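Local coordinates for protein molybdopterin adenylyltransferase (Helicobacter pylori, PDB 4XCW) that probably catalyses the ATP-dependent adenylylation of molybdopterin, a late step in the biosynthesis of the molybdenum cofactor, at residues M164-E168 against K169-A173; E146-F149 against P150-Y154; D54-E57 against K58-K62. All blocks are in the same frame, centred on the assembly; numbering follows the deposited sequence. Where two conformers were deposited one is given.

In the fold
Contacts 1 and 2 are neighbours, with centres 9 Å apart, whereas contact 3 lies on the opposite side of the chain's centre. The C-terminal loop of contact 1 lies directly on the 3-10 junction of contact 2: A173 CB is 3.6 Å from P153 CG, and I171 CG2 is 3.8 Å from the ring atom CD2 of F149. Contact 3, on helix 53-66, is separate from both; its centre is about 24 Å from that of contact 2 and about 30 Å from that of contact 1, and its nearest atoms stay about 14 and 15 Å from theirs.

Contact 1: residues M164-E168 against K169-A173; sequences MQVNE and KNIQA
A type I beta turn at N167-N170 folds the C-terminal loop back on itself, so that V166 comes to face I171 and A173. The turn is defined by N170 N donating to N167 O at 2.9 Å, with E168 and K169 both in helical backbone conformation at the corners. N167 O takes a second donor, I171 N, at 3.1 Å. The two approach differently: I171 N lies in the carbonyl plane, while N170 N stands well above it. An Asx turn is superimposed on the same corner. With CG anti to the backbone N (chi1 -170°), the N167 amide swings forward and OD1 accepts from K169 N at 3.2 Å, a bond bent to 136° at the hydrogen.

From beyond the turn, the Q172 side chain reaches back to it. It bends at chi2, setting NE2 2.7 Å from E168 O as donor, with the acceptor almost exactly in the amide plane; the Q172 amide is turned steeply, 74°, against the E168 carboxylate. On the inner side, E168 CA points its hydrogen nearly straight at I171 O, 3.2 Å away. This loop follows helix 152-158, the last helix of the chain, and its first half runs beside residues 37-40: Q165 and N167 form backbone hydrogen bonds with L39 and Y37, and N170 ND2 is held by E36 O.

Apolar contact between the two arms comes from the two V166 methyls, both packed more tightly than is usual for carbon pairs. CG1 meets I171 CG2 at 3.5 Å and also lies 3.3 Å from I171 O; CG2 is pressed against A173 CB at 3.4 Å. V166 also rests on P153 of helix 152-158, and M164 on I152 and P153.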
ATOM      1  N   MET B 164      -2.971  24.608  12.924  1.00 29.92           N
ATOM      2  CA  MET B 164      -4.032  24.036  13.735  1.00 28.52           C
ATOM      3  C   MET B 164      -3.662  23.995  15.206  1.00 33.88           C
ATOM      4  O   MET B 164      -2.566  23.564  15.566  1.00 33.95           O
ATOM      5  CB  MET B 164      -4.353  22.624  13.264  1.00 27.55           C
ATOM      6  CG  MET B 164      -5.090  22.557  11.956  1.00 25.24           C
ATOM      7  SD  MET B 164      -5.233  20.841  11.444  1.00 30.75           S
ATOM      8  CE  MET B 164      -6.271  21.034  10.001  1.00 29.38           C
ATOM      9  N   GLN B 165      -4.591  24.432  16.048  1.00 33.72           N
ATOM     10  CA  GLN B 165      -4.420  24.340  17.486  1.00 38.13           C
ATOM     11  C   GLN B 165      -5.445  23.368  18.054  1.00 38.55           C
ATOM     12  O   GLN B 165      -6.653  23.599  18.009  1.00 39.73           O
ATOM     13  CB  GLN B 165      -4.533  25.716  18.129  1.00 43.31           C
ATOM     14  CG  GLN B 165      -3.654  26.737  17.440  1.00 48.68           C
ATOM     15  CD  GLN B 165      -3.060  27.745  18.392  1.00 55.52           C
ATOM     16  OE1 GLN B 165      -3.149  27.596  19.611  1.00 64.37           O
ATOM     17  NE2 GLN B 165      -2.444  28.781  17.840  1.00 56.15           N
ATOM     18  N   VAL B 166      -4.929  22.266  18.576  1.00 37.31           N
ATOM     19  CA  VAL B 166      -5.733  21.125  18.984  1.00 37.67           C
ATOM     20  C   VAL B 166      -6.460  21.338  20.308  1.00 35.58           C
ATOM     21  O   VAL B 166      -5.907  21.908  21.243  1.00 37.54           O
ATOM     22  CB  VAL B 166      -4.833  19.891  19.088  1.00 42.32           C
ATOM     23  CG1 VAL B 166      -5.632  18.664  19.443  1.00 40.23           C
ATOM     24  CG2 VAL B 166      -4.117  19.701  17.769  1.00 40.96           C
ATOM     25  N   ASN B 167      -7.714  20.894  20.364  1.00 35.42           N
ATOM     26  CA  ASN B 167      -8.447  20.817  21.619  1.00 39.25           C
ATOM     27  C   ASN B 167      -8.062  19.513  22.310  1.00 40.57           C
ATOM     28  O   ASN B 167      -8.606  18.451  22.011  1.00 39.75           O
ATOM     29  CB  ASN B 167      -9.960  20.892  21.385  1.00 41.63           C
ATOM     30  CG  ASN B 167     -10.749  21.060  22.678  1.00 49.24           C
ATOM     31  OD1 ASN B 167     -10.288  20.686  23.757  1.00 49.66           O
ATOM     32  ND2 ASN B 167     -11.948  21.624  22.571  1.00 50.30           N
ATOM     33  N   GLU B 168      -7.109  19.605  23.227  1.00 42.81           N
ATOM     34  CA  GLU B 168      -6.493  18.423  23.813  1.00 47.04           C
ATOM     35  C   GLU B 168      -7.436  17.702  24.773  1.00 49.14           C
ATOM     36  O   GLU B 168      -7.179  16.572  25.183  1.00 50.77           O
ATOM     37  CB  GLU B 168      -5.191  18.823  24.508  1.00 51.41           C
ATOM     38  CG  GLU B 168      -4.236  19.514  23.543  1.00 56.60           C
ATOM     39  CD  GLU B 168      -2.890  19.833  24.149  1.00 65.62           C
ATOM     40  OE1 GLU B 168      -2.725  19.654  25.371  1.00 70.13           O
ATOM     41  OE2 GLU B 168      -1.994  20.265  23.394  1.00 69.60           O
ATOM     42  N   LYS B 169      -8.537  18.361  25.115  1.00 47.20           N
ATOM     43  CA  LYS B 169      -9.609  17.722  25.859  1.00 53.50           C
ATOM     44  C   LYS B 169     -10.244  16.601  25.032  1.00 52.09           C
ATOM     45  O   LYS B 169     -10.812  15.655  25.577  1.00 54.83           O
ATOM     46  CB  LYS B 169     -10.666  18.755  26.258  1.00 55.79           C
ATOM     47  CG  LYS B 169     -11.768  18.207  27.138  1.00 57.13           C
ATOM     48  CD  LYS B 169     -11.191  17.654  28.423  1.00 58.21           C
ATOM     49  CE  LYS B 169     -12.246  16.934  29.234  1.00 57.61           C
ATOM     50  NZ  LYS B 169     -13.341  17.834  29.690  1.00 57.53           N
ATOM     51  N   ASN B 170     -10.136  16.704  23.713  1.00 43.42           N
ATOM     52  CA  ASN B 170     -10.841  15.785  22.829  1.00 44.21           C
ATOM     53  C   ASN B 170      -9.947  14.891  21.972  1.00 45.98           C
ATOM     54  O   ASN B 170     -10.366  13.812  21.554  1.00 45.13           O
ATOM     55  CB  ASN B 170     -11.783  16.575  21.920  1.00 45.30           C
ATOM     56  CG  ASN B 170     -12.913  17.227  22.690  1.00 47.99           C
ATOM     57  OD1 ASN B 170     -13.366  16.703  23.708  1.00 50.04           O
ATOM     58  ND2 ASN B 170     -13.377  18.375  22.208  1.00 46.53           N
ATOM     59  N   ILE B 171      -8.723  15.338  21.706  1.00 43.96           N
ATOM     60  CA  ILE B 171      -7.815  14.589  20.844  1.00 42.08           C
ATOM     61  C   ILE B 171      -6.381  15.063  21.088  1.00 46.82           C
ATOM     62  O   ILE B 171      -6.159  16.192  21.524  1.00 46.17           O
ATOM     63  CB  ILE B 171      -8.206  14.753  19.345  1.00 40.54           C
ATOM     64  CG1 ILE B 171      -7.497  13.725  18.454  1.00 39.50           C
ATOM     65  CG2 ILE B 171      -7.965  16.172  18.863  1.00 41.22           C
ATOM     66  CD1 ILE B 171      -8.222  12.394  18.366  1.00 37.93           C
ATOM     67  N   GLN B 172      -5.411  14.190  20.840  1.00 49.31           N
ATOM     68  CA  GLN B 172      -4.005  14.546  20.987  1.00 50.30           C
ATOM     69  C   GLN B 172      -3.353  14.638  19.621  1.00 49.14           C
ATOM     70  O   GLN B 172      -3.542  13.756  18.792  1.00 48.52           O
ATOM     71  CB  GLN B 172      -3.268  13.514  21.841  1.00 59.68           C
ATOM     72  CG  GLN B 172      -3.880  13.273  23.208  1.00 71.69           C
ATOM     73  CD  GLN B 172      -4.349  14.549  23.873  1.00 79.83           C
ATOM     74  OE1 GLN B 172      -3.564  15.471  24.099  1.00 83.18           O
ATOM     75  NE2 GLN B 172      -5.637  14.607  24.195  1.00 82.41           N
ATOM     76  N   ALA B 173      -2.594  15.700  19.372  1.00 46.08           N
ATOM     77  CA  ALA B 173      -1.825  15.768  18.133  1.00 44.38           C
ATOM     78  C   ALA B 173      -0.351  15.965  18.415  1.00 46.76           C
ATOM     79  O   ALA B 173       0.044  16.782  19.245  1.00 51.12           O
ATOM     80  CB  ALA B 173      -2.335  16.864  17.232  1.00 36.59           C
TER

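Contact 2: residues E146-F149 against P150-Y154; sequences EAVF and PAIPY
F149 meets I152 and P153 at the junction between helices 138-148 and 152-158. P153 CD lies over one face of the phenyl ring of F149, 4.3 Å above the plane and offset toward the rim; P153 CG is 4.1 Å from F149 CE2. I152 arrives obliquely instead, CD1 standing 3.8 Å from F149 CD1. The F149 ring is directed to both because CG is anti to the backbone N (chi1 -170°), which carries the ring alongside the next turn.

Behind these side chains the backbone is wound in 3-10 fashion, as two consecutive i+3 bonds attest: A151 N to V148 O at 3.1 Å, and I152 N to F149 O at 2.8 Å. Both donors stand well out of the acceptor carbonyl planes. Prolines occupy the positions where i+4 donors would be needed. P150 CD sits 3.4 Å from E146 O, and P153 CD 3.1 Å from F149 O, so carbon takes the place of an N-H in each case.

Farther out, P150 and A151 touch P114 of the second subunit, while within the chain V148 packs on F101 and M105 of helix 99-110 and I152 on L130 and I132 of strand 129-134.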
ATOM      1  N   GLU B 146     -10.750   9.899  14.495  1.00 31.16           N
ATOM      2  CA  GLU B 146     -10.058   9.712  15.767  1.00 29.37           C
ATOM      3  C   GLU B 146      -8.694   9.060  15.541  1.00 30.59           C
ATOM      4  O   GLU B 146      -7.712   9.394  16.207  1.00 30.73           O
ATOM      5  CB  GLU B 146     -10.904   8.870  16.728  1.00 34.94           C
ATOM      6  CG  GLU B 146     -10.261   8.678  18.094  1.00 42.95           C
ATOM      7  CD  GLU B 146     -11.198   8.037  19.099  1.00 55.68           C
ATOM      8  OE1 GLU B 146     -12.400   7.893  18.789  1.00 59.34           O
ATOM      9  OE2 GLU B 146     -10.732   7.672  20.199  1.00 60.95           O
ATOM     10  N   ALA B 147      -8.635   8.157  14.571  1.00 28.18           N
ATOM     11  CA  ALA B 147      -7.412   7.427  14.284  1.00 29.46           C
ATOM     12  C   ALA B 147      -6.380   8.267  13.540  1.00 30.04           C
ATOM     13  O   ALA B 147      -5.190   8.187  13.843  1.00 29.90           O
ATOM     14  CB  ALA B 147      -7.726   6.179  13.481  1.00 28.39           C
ATOM     15  N   VAL B 148      -6.825   9.054  12.562  1.00 23.68           N
ATOM     16  CA  VAL B 148      -5.876   9.738  11.680  1.00 22.82           C
ATOM     17  C   VAL B 148      -5.577  11.178  12.078  1.00 25.24           C
ATOM     18  O   VAL B 148      -4.521  11.700  11.726  1.00 26.89           O
ATOM     19  CB  VAL B 148      -6.352   9.750  10.203  1.00 30.90           C
ATOM     20  CG1 VAL B 148      -6.574   8.331   9.701  1.00 31.20           C
ATOM     21  CG2 VAL B 148      -7.601  10.602  10.030  1.00 29.00           C
ATOM     22  N   PHE B 149      -6.483  11.820  12.806  1.00 23.89           N
ATOM     23  CA  PHE B 149      -6.274  13.229  13.133  1.00 25.91           C
ATOM     24  C   PHE B 149      -4.980  13.550  13.907  1.00 26.11           C
ATOM     25  O   PHE B 149      -4.405  14.618  13.689  1.00 27.19           O
ATOM     26  CB  PHE B 149      -7.453  13.800  13.919  1.00 26.44           C
ATOM     27  CG  PHE B 149      -7.384  15.295  14.073  1.00 30.39           C
ATOM     28  CD1 PHE B 149      -7.795  16.124  13.046  1.00 32.23           C
ATOM     29  CD2 PHE B 149      -6.875  15.865  15.227  1.00 33.07           C
ATOM     30  CE1 PHE B 149      -7.718  17.499  13.174  1.00 32.60           C
ATOM     31  CE2 PHE B 149      -6.795  17.240  15.359  1.00 35.24           C
ATOM     32  CZ  PHE B 149      -7.220  18.054  14.329  1.00 30.12           C
ATOM     33  N   PRO B 150      -4.520  12.655  14.812  1.00 21.90           N
ATOM     34  CA  PRO B 150      -3.281  13.018  15.515  1.00 27.31           C
ATOM     35  C   PRO B 150      -2.074  13.306  14.613  1.00 25.98           C
ATOM     36  O   PRO B 150      -1.109  13.896  15.090  1.00 28.01           O
ATOM     37  CB  PRO B 150      -3.017  11.792  16.391  1.00 31.24           C
ATOM     38  CG  PRO B 150      -4.388  11.304  16.725  1.00 31.24           C
ATOM     39  CD  PRO B 150      -5.165  11.484  15.443  1.00 20.80           C
ATOM     40  N   ALA B 151      -2.138  12.929  13.338  1.00 27.45           N
ATOM     41  CA  ALA B 151      -1.038  13.182  12.413  1.00 25.91           C
ATOM     42  C   ALA B 151      -1.308  14.388  11.519  1.00 21.34           C
ATOM     43  O   ALA B 151      -0.433  14.825  10.772  1.00 25.98           O
ATOM     44  CB  ALA B 151      -0.766  11.942  11.553  1.00 27.38           C
ATOM     45  N   ILE B 152      -2.514  14.934  11.595  1.00 21.14           N
ATOM     46  CA  ILE B 152      -2.937  15.949  10.625  1.00 23.31           C
ATOM     47  C   ILE B 152      -2.331  17.355  10.863  1.00 22.54           C
ATOM     48  O   ILE B 152      -1.815  17.967   9.919  1.00 24.27           O
ATOM     49  CB  ILE B 152      -4.483  16.034  10.575  1.00 25.66           C
ATOM     50  CG1 ILE B 152      -5.039  14.781   9.896  1.00 21.02           C
ATOM     51  CG2 ILE B 152      -4.949  17.264   9.814  1.00 20.87           C
ATOM     52  CD1 ILE B 152      -6.546  14.780   9.743  1.00 22.99           C
ATOM     53  N   PRO B 153      -2.372  17.873  12.105  1.00 24.04           N
ATOM     54  CA  PRO B 153      -1.792  19.216  12.273  1.00 23.92           C
ATOM     55  C   PRO B 153      -0.323  19.328  11.843  1.00 24.36           C
ATOM     56  O   PRO B 153       0.058  20.319  11.221  1.00 25.82           O
ATOM     57  CB  PRO B 153      -1.923  19.456  13.778  1.00 24.02           C
ATOM     58  CG  PRO B 153      -3.104  18.645  14.177  1.00 27.58           C
ATOM     59  CD  PRO B 153      -2.992  17.394  13.354  1.00 25.61           C
ATOM     60  N   TYR B 154       0.488  18.327  12.168  1.00 25.01           N
ATOM     61  CA  TYR B 154       1.885  18.350  11.760  1.00 24.49           C
ATOM     62  C   TYR B 154       1.988  18.257  10.245  1.00 24.08           C
ATOM     63  O   TYR B 154       2.813  18.931   9.638  1.00 25.93           O
ATOM     64  CB  TYR B 154       2.665  17.217  12.410  1.00 23.42           C
ATOM     65  CG  TYR B 154       4.152  17.236  12.132  1.00 25.43           C
ATOM     66  CD1 TYR B 154       4.908  18.377  12.364  1.00 29.76           C
ATOM     67  CD2 TYR B 154       4.804  16.098  11.670  1.00 27.84           C
ATOM     68  CE1 TYR B 154       6.268  18.388  12.132  1.00 33.06           C
ATOM     69  CE2 TYR B 154       6.158  16.101  11.436  1.00 33.68           C
ATOM     70  CZ  TYR B 154       6.884  17.248  11.665  1.00 33.19           C
ATOM     71  OH  TYR B 154       8.232  17.251  11.429  1.00 36.16           O
TER

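Contact 3: residues D54-E57 against K58-K62; sequences DLIE and KSLIK
The D54 carboxylate receives the end of K58 at one oxygen, OD2, with both CE and NZ lying off the plane of the group. NZ makes a salt bridge to OD2 at 3.5 Å, a long one, and CE comes nearer, at 3.2 Å from the same OD2. K58 reaches back because CG lies beside its own backbone N (chi1 -76°) and the chain beyond is fully extended, grazing D54 O with CG at 3.3 Å. The carboxylate of E57 has its partner outside the two segments, R53, in a salt bridge.

D54 and K58 stand one turn apart on helix 53-66, and regular i+4 bonding underlies their pairing: K58 N to D54 O measures 2.9 Å, with a 166° angle at the hydrogen. L60 N to I56 O, also 2.9 Å, is straighter at 172°.

The helix packs on the mixed sheet of this alpha/beta fold. I56 and L60 run alongside each other from the same face of the helix, with I56 CG2 4.1 Å from L60 CD1, and both rest on L11 of strand 6-13. I56 additionally meets V49 of strand 42-49 and A89 of helix 86-93, while S59 OG is hydrogen-bonded to E47.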
ATOM      1  N   ASP B  54     -14.762  13.921 -13.183  1.00 32.18           N
ATOM      2  CA  ASP B  54     -14.287  15.274 -13.460  1.00 35.35           C
ATOM      3  C   ASP B  54     -14.918  16.294 -12.510  1.00 33.74           C
ATOM      4  O   ASP B  54     -14.269  17.261 -12.107  1.00 31.02           O
ATOM      5  CB  ASP B  54     -14.556  15.672 -14.912  1.00 41.50           C
ATOM      6  CG  ASP B  54     -13.828  16.946 -15.302  1.00 49.56           C
ATOM      7  OD1 ASP B  54     -12.608  17.044 -15.027  1.00 49.80           O
ATOM      8  OD2 ASP B  54     -14.477  17.857 -15.857  1.00 51.04           O
ATOM      9  N   LEU B  55     -16.173  16.067 -12.136  1.00 33.35           N
ATOM     10  CA  LEU B  55     -16.852  16.965 -11.210  1.00 31.61           C
ATOM     11  C   LEU B  55     -16.218  16.914  -9.826  1.00 30.28           C
ATOM     12  O   LEU B  55     -16.058  17.940  -9.164  1.00 30.54           O
ATOM     13  CB  LEU B  55     -18.340  16.620 -11.119  1.00 34.29           C
ATOM     14  CG  LEU B  55     -19.209  17.119 -12.271  1.00 37.96           C
ATOM     15  CD1 LEU B  55     -20.671  16.770 -12.031  1.00 40.38           C
ATOM     16  CD2 LEU B  55     -19.026  18.618 -12.452  1.00 37.28           C
ATOM     17  N   ILE B  56     -15.853  15.720  -9.381  1.00 28.26           N
ATOM     18  CA  ILE B  56     -15.191  15.596  -8.088  1.00 24.88           C
ATOM     19  C   ILE B  56     -13.801  16.238  -8.124  1.00 24.41           C
ATOM     20  O   ILE B  56     -13.402  16.922  -7.182  1.00 26.81           O
ATOM     21  CB  ILE B  56     -15.089  14.130  -7.659  1.00 24.72           C
ATOM     22  CG1 ILE B  56     -16.498  13.552  -7.501  1.00 30.12           C
ATOM     23  CG2 ILE B  56     -14.291  14.001  -6.362  1.00 25.43           C
ATOM     24  CD1 ILE B  56     -16.557  12.279  -6.690  1.00 38.10           C
ATOM     25  N   GLU B  57     -13.077  16.041  -9.221  1.00 27.55           N
ATOM     26  CA  GLU B  57     -11.765  16.673  -9.369  1.00 27.29           C
ATOM     27  C   GLU B  57     -11.895  18.187  -9.298  1.00 27.08           C
ATOM     28  O   GLU B  57     -11.166  18.848  -8.568  1.00 29.34           O
ATOM     29  CB  GLU B  57     -11.108  16.275 -10.689  1.00 32.41           C
ATOM     30  CG  GLU B  57     -10.740  14.805 -10.788  1.00 32.76           C
ATOM     31  CD  GLU B  57     -10.067  14.465 -12.099  1.00 40.83           C
ATOM     32  OE1 GLU B  57      -9.622  15.400 -12.802  1.00 40.73           O
ATOM     33  OE2 GLU B  57      -9.979  13.261 -12.423  1.00 43.88           O
ATOM     34  N   LYS B  58     -12.830  18.731 -10.072  1.00 29.56           N
ATOM     35  CA  LYS B  58     -13.052  20.171 -10.093  1.00 30.60           C
ATOM     36  C   LYS B  58     -13.400  20.725  -8.720  1.00 29.96           C
ATOM     37  O   LYS B  58     -12.942  21.798  -8.347  1.00 32.31           O
ATOM     38  CB  LYS B  58     -14.159  20.516 -11.085  1.00 32.73           C
ATOM     39  CG  LYS B  58     -13.721  20.457 -12.535  1.00 41.65           C
ATOM     40  CD  LYS B  58     -14.868  20.818 -13.462  1.00 47.44           C
ATOM     41  CE  LYS B  58     -14.406  20.923 -14.905  1.00 53.91           C
ATOM     42  NZ  LYS B  58     -15.546  21.190 -15.822  1.00 61.45           N
ATOM     43  N   SER B  59     -14.217  19.994  -7.970  1.00 33.52           N
ATOM     44  CA  SER B  59     -14.615  20.414  -6.628  0.50 31.27           C
ATOM     45  C   SER B  59     -13.429  20.415  -5.674  1.00 29.40           C
ATOM     46  O   SER B  59     -13.216  21.372  -4.933  1.00 28.88           O
ATOM     47  CB  SER B  59     -15.717  19.504  -6.083  0.50 30.91           C
ATOM     48  OG  SER B  59     -16.122  19.919  -4.788  0.50 28.24           O
ATOM     49  N   LEU B  60     -12.662  19.327  -5.690  1.00 25.00           N
ATOM     50  CA  LEU B  60     -11.460  19.237  -4.868  1.00 24.41           C
ATOM     51  C   LEU B  60     -10.502  20.379  -5.199  1.00 26.43           C
ATOM     52  O   LEU B  60      -9.948  21.024  -4.310  1.00 26.25           O
ATOM     53  CB  LEU B  60     -10.758  17.893  -5.074  1.00 22.91           C
ATOM     54  CG  LEU B  60     -11.436  16.653  -4.494  1.00 23.08           C
ATOM     55  CD1 LEU B  60     -10.710  15.400  -4.950  1.00 22.48           C
ATOM     56  CD2 LEU B  60     -11.468  16.736  -2.975  1.00 22.58           C
ATOM     57  N   ILE B  61     -10.317  20.629  -6.490  1.00 29.53           N
ATOM     58  CA  ILE B  61      -9.394  21.666  -6.921  1.00 29.21           C
ATOM     59  C   ILE B  61      -9.872  23.036  -6.439  1.00 29.20           C
ATOM     60  O   ILE B  61      -9.072  23.854  -5.984  1.00 29.40           O
ATOM     61  CB  ILE B  61      -9.215  21.643  -8.452  1.00 31.63           C
ATOM     62  CG1 ILE B  61      -8.413  20.400  -8.851  1.00 30.71           C
ATOM     63  CG2 ILE B  61      -8.521  22.910  -8.942  1.00 34.17           C
ATOM     64  CD1 ILE B  61      -8.322  20.165 -10.338  1.00 32.38           C
ATOM     65  N   LYS B  62     -11.179  23.266  -6.494  1.00 29.70           N
ATOM     66  CA  LYS B  62     -11.741  24.545  -6.065  1.00 31.88           C
ATOM     67  C   LYS B  62     -11.546  24.734  -4.560  1.00 28.80           C
ATOM     68  O   LYS B  62     -11.193  25.821  -4.104  1.00 33.28           O
ATOM     69  CB  LYS B  62     -13.228  24.634  -6.438  1.00 34.33           C
ATOM     70  CG  LYS B  62     -13.928  25.905  -5.971  1.00 42.72           C
ATOM     71  CD  LYS B  62     -15.306  26.049  -6.612  1.00 51.59           C
ATOM     72  CE  LYS B  62     -16.157  24.805  -6.396  1.00 53.34           C
ATOM     73  NZ  LYS B  62     -17.522  24.933  -6.987  1.00 59.05           N
TER